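Local coordinates for T-lymphoma invasion and metastasis-inducing protein 1 (Homo sapiens, PDB 4K2P) that probably acts in signalling, its PH and coiled-coil region probably binding phosphoinositides and protein partners such as Par-3, at residues L91-S94 against L95-F99; T122-A125 against R126-K130; K153-K156 against M157-Q161; Q189-L192 against F193-R196. The protein carries 5 engineered substitutions. All blocks are in the same frame, centred on the assembly; numbering follows the deposited sequence.

Overall arrangement
From the N terminus, the curled antiparallel sheet of the PH domain comes first, and contact 1 closes the hairpin turn between strands 88-92 and 98-102. Strand 98-102 leads into helix 106-128, whose last turn and exit form contact 2. Contact 3 lies far along the next helix, 133-161, its centre about 36 Å from that of contact 2. Helix 168-203 then runs back beside it, and contact 4 is one of its inner turns. The four follow one another in series; none nests in or crosses another. Contacts 2 and 4 touch, Val124 CG1 lying 3.9 Å from Phe195 CE1, which ties the PH helix to the coiled coil.

Contact 1 of 4, residues L91-S94 against L95-F99; sequences LSNS and LGDAF
Asn93 reaches across the turn that joins strands 88-92 and 98-102 and meets Leu95, Gly96 and Asp97. Its CB leaves the backbone toward the far arm of the turn. CG sits between the backbone N and the carbonyl carbon (chi1 70°), which turns the amide inward over the loop, and lies 3.5 Å from Leu95 N and 3.8 Å from Asp97 CB. At the tip, OD1 accepts three backbone N-H groups: the one from Asp97 N is 2.9 Å long and comes in tilted from the carbonyl plane, while those from Leu95 N and Gly96 N are weak. The other branch, ND2, gives a hydrogen bond of 3.2 Å to Asp97 OD2 on its anti lone pair, the amide and carboxylate planes standing 55° apart. Asp97 OD1 is bonded to His22 on strand 10-23, so both carboxylate oxygens have partners.

The backbone closes the same turn: Asn93 N donates to Asp97 O at 3.0 Å. Beyond it Leu91 and Phe99 form an antiparallel hydrogen-bonded pair, their side chains side by side with Leu91 CD2 4.2 Å from Phe99 CD1. Ser92 and Ala98, the non-hydrogen-bonded pair, face the other side of the sheet, where Ser92 OG bonds to His237. Gly96 has a positive phi of 113°, a backbone shape that suits glycine. A single buried amide thus gathers three N-H groups, one firmly and two weakly, consistent with bracing the turn.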
ATOM      1  N   LEU A  91      -0.724  -4.066  -6.551  1.00 20.45           N
ATOM      2  CA  LEU A  91       0.343  -3.588  -5.680  1.00 20.12           C
ATOM      3  C   LEU A  91       0.358  -2.077  -5.692  1.00 18.30           C
ATOM      4  O   LEU A  91       0.364  -1.469  -6.750  1.00 18.13           O
ATOM      5  CB  LEU A  91       1.708  -4.136  -6.125  1.00 20.60           C
ATOM      6  CG  LEU A  91       2.899  -3.801  -5.210  1.00 22.25           C
ATOM      7  CD1 LEU A  91       3.926  -4.911  -5.215  1.00 25.92           C
ATOM      8  CD2 LEU A  91       3.572  -2.497  -5.607  1.00 23.51           C
ATOM      9  N   SER A  92       0.340  -1.463  -4.516  1.00 20.79           N
ATOM     10  CA  SER A  92       0.579  -0.033  -4.393  1.00 20.94           C
ATOM     11  C   SER A  92       1.866   0.152  -3.600  1.00 21.08           C
ATOM     12  O   SER A  92       2.022  -0.423  -2.535  1.00 19.29           O
ATOM     13  CB  SER A  92      -0.601   0.676  -3.720  1.00 24.06           C
ATOM     14  OG  SER A  92      -1.066  -0.046  -2.589  1.00 22.93           O
ATOM     15  N   ASN A  93       2.784   0.955  -4.127  1.00 22.55           N
ATOM     16  CA  ASN A  93       4.111   1.064  -3.546  1.00 25.61           C
ATOM     17  C   ASN A  93       4.202   2.227  -2.568  1.00 24.29           C
ATOM     18  O   ASN A  93       3.193   2.813  -2.201  1.00 26.32           O
ATOM     19  CB  ASN A  93       5.160   1.197  -4.658  1.00 28.62           C
ATOM     20  CG  ASN A  93       5.100   2.529  -5.372  1.00 30.46           C
ATOM     21  OD1 ASN A  93       4.212   3.335  -5.131  1.00 29.16           O
ATOM     22  ND2 ASN A  93       6.057   2.766  -6.259  1.00 33.32           N
ATOM     23  N   SER A  94       5.411   2.545  -2.129  1.00 23.40           N
ATOM     24  CA  SER A  94       5.602   3.579  -1.118  1.00 23.31           C
ATOM     25  C   SER A  94       5.601   4.987  -1.710  1.00 24.77           C
ATOM     26  O   SER A  94       5.725   5.957  -0.978  1.00 25.32           O
ATOM     27  CB  SER A  94       6.910   3.329  -0.358  1.00 26.18           C
ATOM     28  OG  SER A  94       8.028   3.492  -1.212  1.00 28.34           O
ATOM     29  N   LEU A  95       5.469   5.095  -3.033  1.00 26.32           N
ATOM     30  CA  LEU A  95       5.588   6.386  -3.722  1.00 29.92           C
ATOM     31  C   LEU A  95       4.272   6.994  -4.225  1.00 28.16           C
ATOM     32  O   LEU A  95       4.217   8.189  -4.503  1.00 28.47           O
ATOM     33  CB  LEU A  95       6.537   6.250  -4.913  1.00 33.46           C
ATOM     34  CG  LEU A  95       7.968   5.794  -4.614  1.00 38.75           C
ATOM     35  CD1 LEU A  95       8.801   5.795  -5.897  1.00 41.34           C
ATOM     36  CD2 LEU A  95       8.616   6.681  -3.549  1.00 40.90           C
ATOM     37  N   GLY A  96       3.223   6.186  -4.331  1.00 27.60           N
ATOM     38  CA  GLY A  96       1.947   6.650  -4.858  1.00 29.33           C
ATOM     39  C   GLY A  96       1.590   6.006  -6.190  1.00 28.05           C
ATOM     40  O   GLY A  96       0.604   6.375  -6.826  1.00 29.48           O
ATOM     41  N   ASP A  97       2.404   5.043  -6.611  1.00 25.29           N
ATOM     42  CA  ASP A  97       2.123   4.245  -7.804  1.00 24.43           C
ATOM     43  C   ASP A  97       1.353   3.007  -7.430  1.00 21.92           C
ATOM     44  O   ASP A  97       1.430   2.550  -6.297  1.00 22.03           O
ATOM     45  CB  ASP A  97       3.410   3.800  -8.503  1.00 26.92           C
ATOM     46  CG  ASP A  97       4.288   4.945  -8.883  1.00 34.61           C
ATOM     47  OD1 ASP A  97       3.831   5.781  -9.678  1.00 34.31           O
ATOM     48  OD2 ASP A  97       5.441   4.997  -8.406  1.00 41.00           O
ATOM     49  N   ALA A  98       0.645   2.437  -8.400  1.00 21.53           N
ATOM     50  CA  ALA A  98       0.036   1.131  -8.215  1.00 19.59           C
ATOM     51  C   ALA A  98      -0.044   0.395  -9.553  1.00 18.78           C
ATOM     52  O   ALA A  98      -0.090   1.017 -10.612  1.00 19.55           O
ATOM     53  CB  ALA A  98      -1.340   1.255  -7.583  1.00 20.67           C
ATOM     54  N   PHE A  99      -0.068  -0.929  -9.477  1.00 18.73           N
ATOM     55  CA  PHE A  99       0.057  -1.804 -10.634  1.00 22.88           C
ATOM     56  C   PHE A  99      -0.921  -2.946 -10.476  1.00 22.05           C
ATOM     57  O   PHE A  99      -1.106  -3.449  -9.381  1.00 22.83           O
ATOM     58  CB  PHE A  99       1.487  -2.357 -10.754  1.00 24.07           C
ATOM     59  CG  PHE A  99       2.551  -1.306 -10.666  1.00 26.05           C
ATOM     60  CD1 PHE A  99       3.030  -0.893  -9.430  1.00 25.46           C
ATOM     61  CD2 PHE A  99       3.084  -0.734 -11.812  1.00 27.25           C
ATOM     62  CE1 PHE A  99       4.015   0.085  -9.339  1.00 26.16           C
ATOM     63  CE2 PHE A  99       4.069   0.244 -11.722  1.00 28.15           C
ATOM     64  CZ  PHE A  99       4.527   0.654 -10.481  1.00 27.07           C
TER

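Contact 2 of 4, residues T122-A125 against R126-K130; sequences TAVA and RHHHK
Val124 and His128 lie side by side one helical turn apart, and the polar contact between them comes first. The imidazole uses ND1 to donate to Val124 O over 3.1 Å at a nearly straight N-H...O angle of 166°, and the oxygen sits at the ring edge, in its plane. With CG anti to the carbonyl carbon (chi1 -73°), the ring is carried back over the preceding turn. The same carbonyl also receives a weak bond from His128 N, which is shared with Ala125 O through a second weak bond.

Backbone bonds make up the second group. Arg126 N binds Thr122 O at 2.9 Å and His127 N binds Ala123 O at 3.1 Å in the regular helical pattern. Farther on, Lys130 N returns to Ala125 O over 3.3 Å, and Lys130 NZ bonds to His128 O, adding a side-chain tie at the exit.

Van der Waals packing is slighter. The Arg126 chain bends at chi3 and lays one face of its guanidinium over Ala123 CA, 3.9 Å from the plane. Val124 CG1 comes within 4.0 Å of His128 ND1, and Val124 also packs on Leu136 and Tyr198 of the two long helices.

His129, with positive phi, is the first residue to leave helical geometry. Lys130 N to Ala125 O and a weak His129 N to Arg126 O make a Schellman motif, ending the C-terminal helix of the PH fold.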
ATOM      1  N   THR A 122      10.695  -8.492   5.633  1.00 28.95           N
ATOM      2  CA  THR A 122      12.137  -8.645   5.772  1.00 31.25           C
ATOM      3  C   THR A 122      12.831  -7.302   5.614  1.00 31.49           C
ATOM      4  O   THR A 122      13.809  -7.028   6.299  1.00 34.89           O
ATOM      5  CB  THR A 122      12.723  -9.640   4.726  1.00 35.63           C
ATOM      6  OG1 THR A 122      12.151 -10.940   4.912  1.00 35.04           O
ATOM      7  CG2 THR A 122      14.235  -9.750   4.865  1.00 38.20           C
ATOM      8  N   ALA A 123      12.329  -6.464   4.716  1.00 28.14           N
ATOM      9  CA  ALA A 123      12.929  -5.156   4.500  1.00 30.56           C
ATOM     10  C   ALA A 123      12.771  -4.278   5.747  1.00 30.99           C
ATOM     11  O   ALA A 123      13.677  -3.526   6.105  1.00 33.50           O
ATOM     12  CB  ALA A 123      12.315  -4.480   3.286  1.00 31.58           C
ATOM     13  N   VAL A 124      11.616  -4.375   6.402  1.00 28.76           N
ATOM     14  CA  VAL A 124      11.367  -3.632   7.631  1.00 29.59           C
ATOM     15  C   VAL A 124      12.343  -4.085   8.710  1.00 30.78           C
ATOM     16  O   VAL A 124      12.887  -3.267   9.452  1.00 32.21           O
ATOM     17  CB  VAL A 124       9.913  -3.820   8.120  1.00 29.69           C
ATOM     18  CG1 VAL A 124       9.712  -3.221   9.507  1.00 33.99           C
ATOM     19  CG2 VAL A 124       8.942  -3.189   7.141  1.00 28.68           C
ATOM     20  N   ALA A 125      12.591  -5.389   8.773  1.00 31.87           N
ATOM     21  CA  ALA A 125      13.494  -5.938   9.780  1.00 35.86           C
ATOM     22  C   ALA A 125      14.923  -5.476   9.522  1.00 38.14           C
ATOM     23  O   ALA A 125      15.668  -5.185  10.455  1.00 40.77           O
ATOM     24  CB  ALA A 125      13.415  -7.448   9.801  1.00 35.96           C
ATOM     25  N   ARG A 126      15.293  -5.404   8.246  1.00 37.31           N
ATOM     26  CA  ARG A 126      16.617  -4.947   7.837  1.00 40.94           C
ATOM     27  C   ARG A 126      16.839  -3.529   8.346  1.00 40.50           C
ATOM     28  O   ARG A 126      17.897  -3.184   8.875  1.00 40.91           O
ATOM     29  CB  ARG A 126      16.740  -4.972   6.309  1.00 45.26           C
ATOM     30  CG  ARG A 126      18.146  -4.726   5.770  1.00 54.82           C
ATOM     31  CD  ARG A 126      18.161  -4.624   4.236  1.00 61.45           C
ATOM     32  NE  ARG A 126      17.290  -5.611   3.592  1.00 63.82           N
ATOM     33  CZ  ARG A 126      16.466  -5.356   2.571  1.00 64.59           C
ATOM     34  NH1 ARG A 126      16.400  -4.143   2.032  1.00 71.70           N
ATOM     35  NH2 ARG A 126      15.710  -6.326   2.068  1.00 56.85           N
ATOM     36  N   HIS A 127      15.800  -2.721   8.185  1.00 40.40           N
ATOM     37  CA  HIS A 127      15.803  -1.318   8.566  1.00 44.61           C
ATOM     38  C   HIS A 127      16.019  -1.135  10.069  1.00 43.52           C
ATOM     39  O   HIS A 127      16.634  -0.159  10.495  1.00 47.09           O
ATOM     40  CB  HIS A 127      14.480  -0.675   8.126  1.00 49.57           C
ATOM     41  CG  HIS A 127      14.427   0.810   8.306  1.00 61.95           C
ATOM     42  ND1 HIS A 127      14.081   1.405   9.500  1.00 69.41           N
ATOM     43  CD2 HIS A 127      14.652   1.822   7.434  1.00 67.65           C
ATOM     44  CE1 HIS A 127      14.112   2.718   9.363  1.00 75.09           C
ATOM     45  NE2 HIS A 127      14.455   2.998   8.119  1.00 74.09           N
ATOM     46  N   HIS A 128      15.521  -2.080  10.865  1.00 40.65           N
ATOM     47  CA  HIS A 128      15.613  -1.987  12.327  1.00 43.23           C
ATOM     48  C   HIS A 128      16.684  -2.882  12.952  1.00 43.10           C
ATOM     49  O   HIS A 128      16.814  -2.913  14.174  1.00 46.39           O
ATOM     50  CB  HIS A 128      14.259  -2.326  12.962  1.00 43.37           C
ATOM     51  CG  HIS A 128      13.227  -1.252  12.795  1.00 43.21           C
ATOM     52  ND1 HIS A 128      12.403  -1.174  11.692  1.00 41.13           N
ATOM     53  CD2 HIS A 128      12.895  -0.206  13.585  1.00 44.86           C
ATOM     54  CE1 HIS A 128      11.600  -0.133  11.816  1.00 41.29           C
ATOM     55  NE2 HIS A 128      11.883   0.475  12.954  1.00 44.99           N
ATOM     56  N   HIS A 129      17.424  -3.626  12.136  1.00 42.05           N
ATOM     57  CA  HIS A 129      18.472  -4.509  12.650  1.00 46.34           C
ATOM     58  C   HIS A 129      17.961  -5.525  13.656  1.00 44.94           C
ATOM     59  O   HIS A 129      18.569  -5.722  14.708  1.00 46.61           O
ATOM     60  CB  HIS A 129      19.602  -3.697  13.284  1.00 53.51           C
ATOM     61  CG  HIS A 129      20.223  -2.710  12.353  1.00 60.08           C
ATOM     62  ND1 HIS A 129      20.436  -1.393  12.691  1.00 66.92           N
ATOM     63  CD2 HIS A 129      20.699  -2.860  11.095  1.00 60.79           C
ATOM     64  CE1 HIS A 129      21.012  -0.772  11.676  1.00 68.34           C
ATOM     65  NE2 HIS A 129      21.179  -1.639  10.695  1.00 64.22           N
ATOM     66  N   LYS A 130      16.838  -6.154  13.335  1.00 45.77           N
ATOM     67  CA  LYS A 130      16.243  -7.137  14.225  1.00 50.48           C
ATOM     68  C   LYS A 130      16.279  -8.521  13.587  1.00 50.80           C
ATOM     69  O   LYS A 130      15.947  -8.679  12.416  1.00 51.47           O
ATOM     70  CB  LYS A 130      14.803  -6.741  14.569  1.00 50.78           C
ATOM     71  CG  LYS A 130      14.697  -5.424  15.334  1.00 52.34           C
ATOM     72  CD  LYS A 130      15.371  -5.520  16.688  1.00 56.79           C
ATOM     73  CE  LYS A 130      15.103  -4.293  17.544  1.00 62.16           C
ATOM     74  NZ  LYS A 130      16.073  -3.194  17.276  1.00 66.30           N
TER

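Contact 3 of 4, residues K153-K156 against M157-Q161; sequences KLKK and MGELQ. Engineered in segment 153-156: Leu154 (natural residue Met). Engineered in segment 157-161: Leu160 (natural residue Met).
Lys156 and Leu160 stand one turn apart on helix 133-161, one of the two long antiparallel helices of the coiled coil, and the contact is an i to i+4 arrangement along it. Lys156 is among the most covered residues; its chain is extended beyond CG, and the touching is done at its base, CB 3.2 Å from Met157 N. Its carbonyl O accepts Leu160 N at 3.1 Å, and CG of Leu160, an engineered residue, lies 3.5 Å from Lys156 O.

Met157 takes a similar share of the contact through its base. Its CB rests 3.5 Å from both Leu154 O and Lys153 O, and its N donates to Lys153 O. Leu154, also engineered, packs on Trp181 of helix 168-203.

Glu159 carries the charged part. Lys155 runs straight through CG and CD and bends only at the last torsion (chi4 -89°), bringing NZ obliquely across the glutamate to 3.2 Å from Glu159 OE2, a salt bridge whose hydrogen bond is weak. Both side chains also lean on Ile178 of helix 168-203, so the ion pair borders the seam between the helices. A water also spans the pair, bound weakly by Lys155 NZ and donating to Glu159 OE1 over 2.7 Å.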
ATOM      1  N   LYS A 153      -7.343  11.208  20.796  1.00 27.25           N
ATOM      2  CA  LYS A 153      -7.717  11.890  22.020  1.00 31.00           C
ATOM      3  C   LYS A 153      -7.469  13.386  21.911  1.00 29.39           C
ATOM      4  O   LYS A 153      -8.267  14.185  22.381  1.00 30.75           O
ATOM      5  CB  LYS A 153      -6.953  11.295  23.195  1.00 36.76           C
ATOM      6  CG  LYS A 153      -7.526   9.965  23.646  1.00 42.01           C
ATOM      7  CD  LYS A 153      -6.655   9.302  24.694  1.00 47.96           C
ATOM      8  CE  LYS A 153      -7.297   8.025  25.201  1.00 53.43           C
ATOM      9  NZ  LYS A 153      -6.411   7.312  26.154  1.00 59.10           N
ATOM     10  N   LEU A 154      -6.357  13.756  21.287  1.00 28.57           N
ATOM     11  CA  LEU A 154      -6.009  15.155  21.106  1.00 28.56           C
ATOM     12  C   LEU A 154      -7.024  15.806  20.179  1.00 27.87           C
ATOM     13  O   LEU A 154      -7.487  16.916  20.437  1.00 28.93           O
ATOM     14  CB  LEU A 154      -4.584  15.298  20.562  1.00 28.18           C
ATOM     15  CG  LEU A 154      -3.468  14.995  21.564  1.00 30.12           C
ATOM     16  CD1 LEU A 154      -2.129  14.749  20.859  1.00 29.89           C
ATOM     17  CD2 LEU A 154      -3.331  16.136  22.572  1.00 32.71           C
ATOM     18  N   LYS A 155      -7.408  15.097  19.124  1.00 26.63           N
ATOM     19  CA  LYS A 155      -8.375  15.614  18.165  1.00 26.54           C
ATOM     20  C   LYS A 155      -9.748  15.801  18.816  1.00 29.59           C
ATOM     21  O   LYS A 155     -10.455  16.773  18.539  1.00 31.36           O
ATOM     22  CB  LYS A 155      -8.466  14.674  16.955  1.00 27.41           C
ATOM     23  CG  LYS A 155      -9.475  15.093  15.890  1.00 30.27           C
ATOM     24  CD  LYS A 155      -9.410  14.171  14.686  1.00 33.71           C
ATOM     25  CE  LYS A 155     -10.473  14.494  13.663  1.00 41.01           C
ATOM     26  NZ  LYS A 155     -11.738  13.750  13.933  1.00 47.00           N
ATOM     27  N   LYS A 156     -10.122  14.874  19.691  1.00 30.30           N
ATOM     28  CA  LYS A 156     -11.409  14.941  20.380  1.00 30.68           C
ATOM     29  C   LYS A 156     -11.431  16.151  21.329  1.00 33.78           C
ATOM     30  O   LYS A 156     -12.421  16.881  21.415  1.00 33.87           O
ATOM     31  CB  LYS A 156     -11.652  13.626  21.128  1.00 32.50           C
ATOM     32  CG  LYS A 156     -12.959  13.501  21.882  1.00 39.27           C
ATOM     33  CD  LYS A 156     -13.108  12.066  22.383  1.00 43.83           C
ATOM     34  CE  LYS A 156     -14.218  11.913  23.408  1.00 49.87           C
ATOM     35  NZ  LYS A 156     -14.321  10.497  23.866  1.00 52.01           N
ATOM     36  N   MET A 157     -10.318  16.359  22.020  1.00 32.21           N
ATOM     37  CA  MET A 157     -10.133  17.514  22.889  1.00 33.89           C
ATOM     38  C   MET A 157     -10.221  18.816  22.103  1.00 33.40           C
ATOM     39  O   MET A 157     -10.878  19.760  22.522  1.00 35.05           O
ATOM     40  CB  MET A 157      -8.785  17.416  23.607  1.00 34.33           C
ATOM     41  CG  MET A 157      -8.403  18.649  24.411  1.00 36.34           C
ATOM     42  SD  MET A 157      -6.921  18.360  25.389  1.00 41.23           S
ATOM     43  CE  MET A 157      -7.655  17.686  26.882  1.00 41.44           C
ATOM     44  N   GLY A 158      -9.560  18.855  20.954  1.00 31.52           N
ATOM     45  CA  GLY A 158      -9.564  20.022  20.092  1.00 31.50           C
ATOM     46  C   GLY A 158     -10.957  20.391  19.622  1.00 32.40           C
ATOM     47  O   GLY A 158     -11.349  21.556  19.650  1.00 34.09           O
ATOM     48  N   GLU A 159     -11.699  19.394  19.163  1.00 32.65           N
ATOM     49  CA  GLU A 159     -13.056  19.605  18.678  1.00 34.91           C
ATOM     50  C   GLU A 159     -13.961  20.153  19.781  1.00 36.05           C
ATOM     51  O   GLU A 159     -14.782  21.022  19.533  1.00 37.83           O
ATOM     52  CB  GLU A 159     -13.608  18.305  18.087  1.00 39.28           C
ATOM     53  CG  GLU A 159     -13.188  18.114  16.621  1.00 44.03           C
ATOM     54  CD  GLU A 159     -13.365  16.695  16.104  1.00 50.56           C
ATOM     55  OE1 GLU A 159     -13.683  15.798  16.909  1.00 52.36           O
ATOM     56  OE2 GLU A 159     -13.192  16.483  14.882  1.00 54.00           O
ATOM     57  N   LEU A 160     -13.784  19.657  21.001  1.00 36.56           N
ATOM     58  CA  LEU A 160     -14.553  20.132  22.143  1.00 39.32           C
ATOM     59  C   LEU A 160     -14.130  21.544  22.538  1.00 40.57           C
ATOM     60  O   LEU A 160     -14.890  22.271  23.168  1.00 42.30           O
ATOM     61  CB  LEU A 160     -14.387  19.194  23.339  1.00 41.13           C
ATOM     62  CG  LEU A 160     -15.201  17.902  23.319  1.00 44.31           C
ATOM     63  CD1 LEU A 160     -14.744  16.975  24.430  1.00 47.04           C
ATOM     64  CD2 LEU A 160     -16.690  18.183  23.443  1.00 47.67           C
ATOM     65  N   GLN A 161     -12.909  21.918  22.183  1.00 38.06           N
ATOM     66  CA  GLN A 161     -12.370  23.228  22.533  1.00 40.26           C
ATOM     67  C   GLN A 161     -12.728  24.323  21.552  1.00 40.04           C
ATOM     68  O   GLN A 161     -12.696  25.504  21.887  1.00 40.65           O
ATOM     69  CB  GLN A 161     -10.852  23.141  22.617  1.00 40.91           C
ATOM     70  CG  GLN A 161     -10.344  22.704  23.942  1.00 43.61           C
ATOM     71  CD  GLN A 161     -10.767  23.641  25.027  1.00 48.26           C
ATOM     72  OE1 GLN A 161     -10.546  24.850  24.949  1.00 53.63           O
ATOM     73  NE2 GLN A 161     -11.396  23.103  26.041  1.00 48.04           N
TER
HETATM   74  O   HOH W   1     -13.012  13.162  17.068  1.00 44.18           O

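Contact 4 of 4, residues Q189-L192 against F193-R196; sequences QMDL and FRFR
Leu192, buried and covered by the partly exposed Arg196, belongs with Phe193 and Met190 to the tight side of this turn of helix 168-203, a long helix of the antiparallel coiled coil that packs against helix 133-161. The leucine rises with CG anti to the backbone N (chi1 178°), and the arginine, extended from CG to NE, passes across it and spreads one guanidinium face over it. Leu192 CG lies 3.6 Å above that plane toward the rim, and CD2 comes 3.5 Å from Arg196 NH1. One face thus lies on Leu192 while NH2 forms a salt bridge to Glu145 of helix 133-161. Ile141 covers Leu192 from the same helix. Phe193 packs on Val233 and Leu213, and Met190 on Phe236 and Leu213. Phe195 is fitted closely as well: CD2 of its ring is 3.0 Å from Asp191 O, and the ring also packs against Leu144.

The polar, water-bridged side lies at Asp191, partly exposed, and Arg194, buried, which run side by side. In a salt bridge, NH2 of Arg194 donates to Asp191 OD1 over 3.1 Å, meeting the oxygen from above the carboxylate plane, and the two flat groups stand 90° apart. The bend at chi3 (60°) turns the guanidinium back toward the aspartate. Both groups have further partners, Gln187 at Asp191 OD2 and Tyr198 at Arg194 NH1, which probably fix their rotation. A water bridges the same pair: it donates to Asp191 OD1 and accepts from Arg194 NE at 2.9 Å, lying in the guanidinium plane at its edge.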
ATOM      1  N   GLN A 189      -3.274   4.673  10.327  1.00 21.23           N
ATOM      2  CA  GLN A 189      -4.178   3.555  10.085  1.00 22.04           C
ATOM      3  C   GLN A 189      -3.744   2.776   8.858  1.00 20.73           C
ATOM      4  O   GLN A 189      -3.936   1.567   8.780  1.00 20.80           O
ATOM      5  CB  GLN A 189      -5.616   4.031   9.906  1.00 23.78           C
ATOM      6  CG  GLN A 189      -6.251   4.590  11.164  1.00 25.84           C
ATOM      7  CD  GLN A 189      -6.596   3.521  12.171  1.00 26.33           C
ATOM      8  OE1 GLN A 189      -6.350   2.338  11.953  1.00 25.35           O
ATOM      9  NE2 GLN A 189      -7.164   3.933  13.285  1.00 27.42           N
ATOM     10  N   MET A 190      -3.205   3.496   7.887  1.00 19.68           N
ATOM     11  CA  MET A 190      -2.664   2.895   6.691  1.00 22.16           C
ATOM     12  C   MET A 190      -1.423   2.062   7.056  1.00 24.99           C
ATOM     13  O   MET A 190      -1.267   0.939   6.584  1.00 23.72           O
ATOM     14  CB  MET A 190      -2.318   3.978   5.667  1.00 22.89           C
ATOM     15  CG  MET A 190      -1.858   3.459   4.328  1.00 26.41           C
ATOM     16  SD  MET A 190      -3.097   2.458   3.483  1.00 27.66           S
ATOM     17  CE  MET A 190      -4.419   3.658   3.263  1.00 34.21           C
ATOM     18  N   ASP A 191      -0.557   2.604   7.909  1.00 26.75           N
ATOM     19  CA  ASP A 191       0.661   1.898   8.311  1.00 28.63           C
ATOM     20  C   ASP A 191       0.320   0.656   9.127  1.00 26.87           C
ATOM     21  O   ASP A 191       0.929  -0.396   8.965  1.00 27.55           O
ATOM     22  CB  ASP A 191       1.586   2.817   9.106  1.00 34.61           C
ATOM     23  CG  ASP A 191       2.320   3.817   8.225  1.00 41.00           C
ATOM     24  OD1 ASP A 191       2.544   3.531   7.033  1.00 42.91           O
ATOM     25  OD2 ASP A 191       2.674   4.899   8.723  1.00 44.95           O
ATOM     26  N   LEU A 192      -0.682   0.785   9.984  1.00 24.15           N
ATOM     27  CA  LEU A 192      -1.137  -0.309  10.832  1.00 23.72           C
ATOM     28  C   LEU A 192      -1.715  -1.452   9.998  1.00 25.23           C
ATOM     29  O   LEU A 192      -1.465  -2.623  10.273  1.00 28.47           O
ATOM     30  CB  LEU A 192      -2.181   0.209  11.820  1.00 22.83           C
ATOM     31  CG  LEU A 192      -2.810  -0.804  12.775  1.00 24.51           C
ATOM     32  CD1 LEU A 192      -1.755  -1.537  13.563  1.00 28.05           C
ATOM     33  CD2 LEU A 192      -3.782  -0.099  13.701  1.00 25.65           C
ATOM     34  N   PHE A 193      -2.502  -1.100   8.993  1.00 24.06           N
ATOM     35  CA  PHE A 193      -3.101  -2.076   8.084  1.00 26.21           C
ATOM     36  C   PHE A 193      -1.987  -2.802   7.339  1.00 26.95           C
ATOM     37  O   PHE A 193      -2.020  -4.020   7.169  1.00 28.50           O
ATOM     38  CB  PHE A 193      -4.057  -1.365   7.116  1.00 24.08           C
ATOM     39  CG  PHE A 193      -4.690  -2.262   6.083  1.00 23.31           C
ATOM     40  CD1 PHE A 193      -4.087  -2.459   4.854  1.00 23.77           C
ATOM     41  CD2 PHE A 193      -5.911  -2.857   6.324  1.00 24.24           C
ATOM     42  CE1 PHE A 193      -4.672  -3.265   3.901  1.00 25.42           C
ATOM     43  CE2 PHE A 193      -6.507  -3.660   5.375  1.00 25.18           C
ATOM     44  CZ  PHE A 193      -5.888  -3.864   4.158  1.00 25.95           C
ATOM     45  N   ARG A 194      -0.986  -2.036   6.926  1.00 25.03           N
ATOM     46  CA  ARG A 194       0.134  -2.559   6.167  1.00 25.24           C
ATOM     47  C   ARG A 194       0.945  -3.553   6.997  1.00 25.61           C
ATOM     48  O   ARG A 194       1.284  -4.636   6.519  1.00 26.19           O
ATOM     49  CB  ARG A 194       1.017  -1.413   5.683  1.00 26.06           C
ATOM     50  CG  ARG A 194       2.187  -1.859   4.833  1.00 29.48           C
ATOM     51  CD  ARG A 194       2.724  -0.730   3.976  1.00 31.88           C
ATOM     52  NE  ARG A 194       3.203   0.403   4.769  1.00 33.53           N
ATOM     53  CZ  ARG A 194       4.380   0.451   5.385  1.00 34.12           C
ATOM     54  NH1 ARG A 194       5.201  -0.586   5.339  1.00 33.58           N
ATOM     55  NH2 ARG A 194       4.729   1.529   6.075  1.00 36.52           N
ATOM     56  N   PHE A 195       1.250  -3.197   8.241  1.00 25.36           N
ATOM     57  CA  PHE A 195       2.019  -4.088   9.095  1.00 27.63           C
ATOM     58  C   PHE A 195       1.203  -5.322   9.419  1.00 28.20           C
ATOM     59  O   PHE A 195       1.752  -6.408   9.558  1.00 27.53           O
ATOM     60  CB  PHE A 195       2.478  -3.384  10.374  1.00 29.76           C
ATOM     61  CG  PHE A 195       3.655  -2.475  10.169  1.00 34.93           C
ATOM     62  CD1 PHE A 195       4.894  -3.000   9.857  1.00 40.22           C
ATOM     63  CD2 PHE A 195       3.530  -1.105  10.285  1.00 38.26           C
ATOM     64  CE1 PHE A 195       5.987  -2.174   9.663  1.00 43.26           C
ATOM     65  CE2 PHE A 195       4.626  -0.275  10.089  1.00 41.27           C
ATOM     66  CZ  PHE A 195       5.851  -0.814   9.777  1.00 43.09           C
ATOM     67  N   ARG A 196      -0.112  -5.166   9.518  1.00 28.21           N
ATOM     68  CA  ARG A 196      -0.978  -6.311   9.767  1.00 29.18           C
ATOM     69  C   ARG A 196      -1.031  -7.231   8.552  1.00 29.59           C
ATOM     70  O   ARG A 196      -1.243  -8.436   8.682  1.00 30.76           O
ATOM     71  CB  ARG A 196      -2.378  -5.851  10.151  1.00 29.05           C
ATOM     72  CG  ARG A 196      -2.488  -5.439  11.599  1.00 31.03           C
ATOM     73  CD  ARG A 196      -3.866  -4.920  11.940  1.00 34.21           C
ATOM     74  NE  ARG A 196      -3.961  -4.606  13.362  1.00 40.50           N
ATOM     75  CZ  ARG A 196      -4.801  -3.725  13.892  1.00 43.57           C
ATOM     76  NH1 ARG A 196      -5.627  -3.032  13.118  1.00 43.15           N
ATOM     77  NH2 ARG A 196      -4.805  -3.531  15.204  1.00 46.15           N
TER
HETATM   78  O   HOH W   2       1.691   2.900   4.462  1.00 45.88           O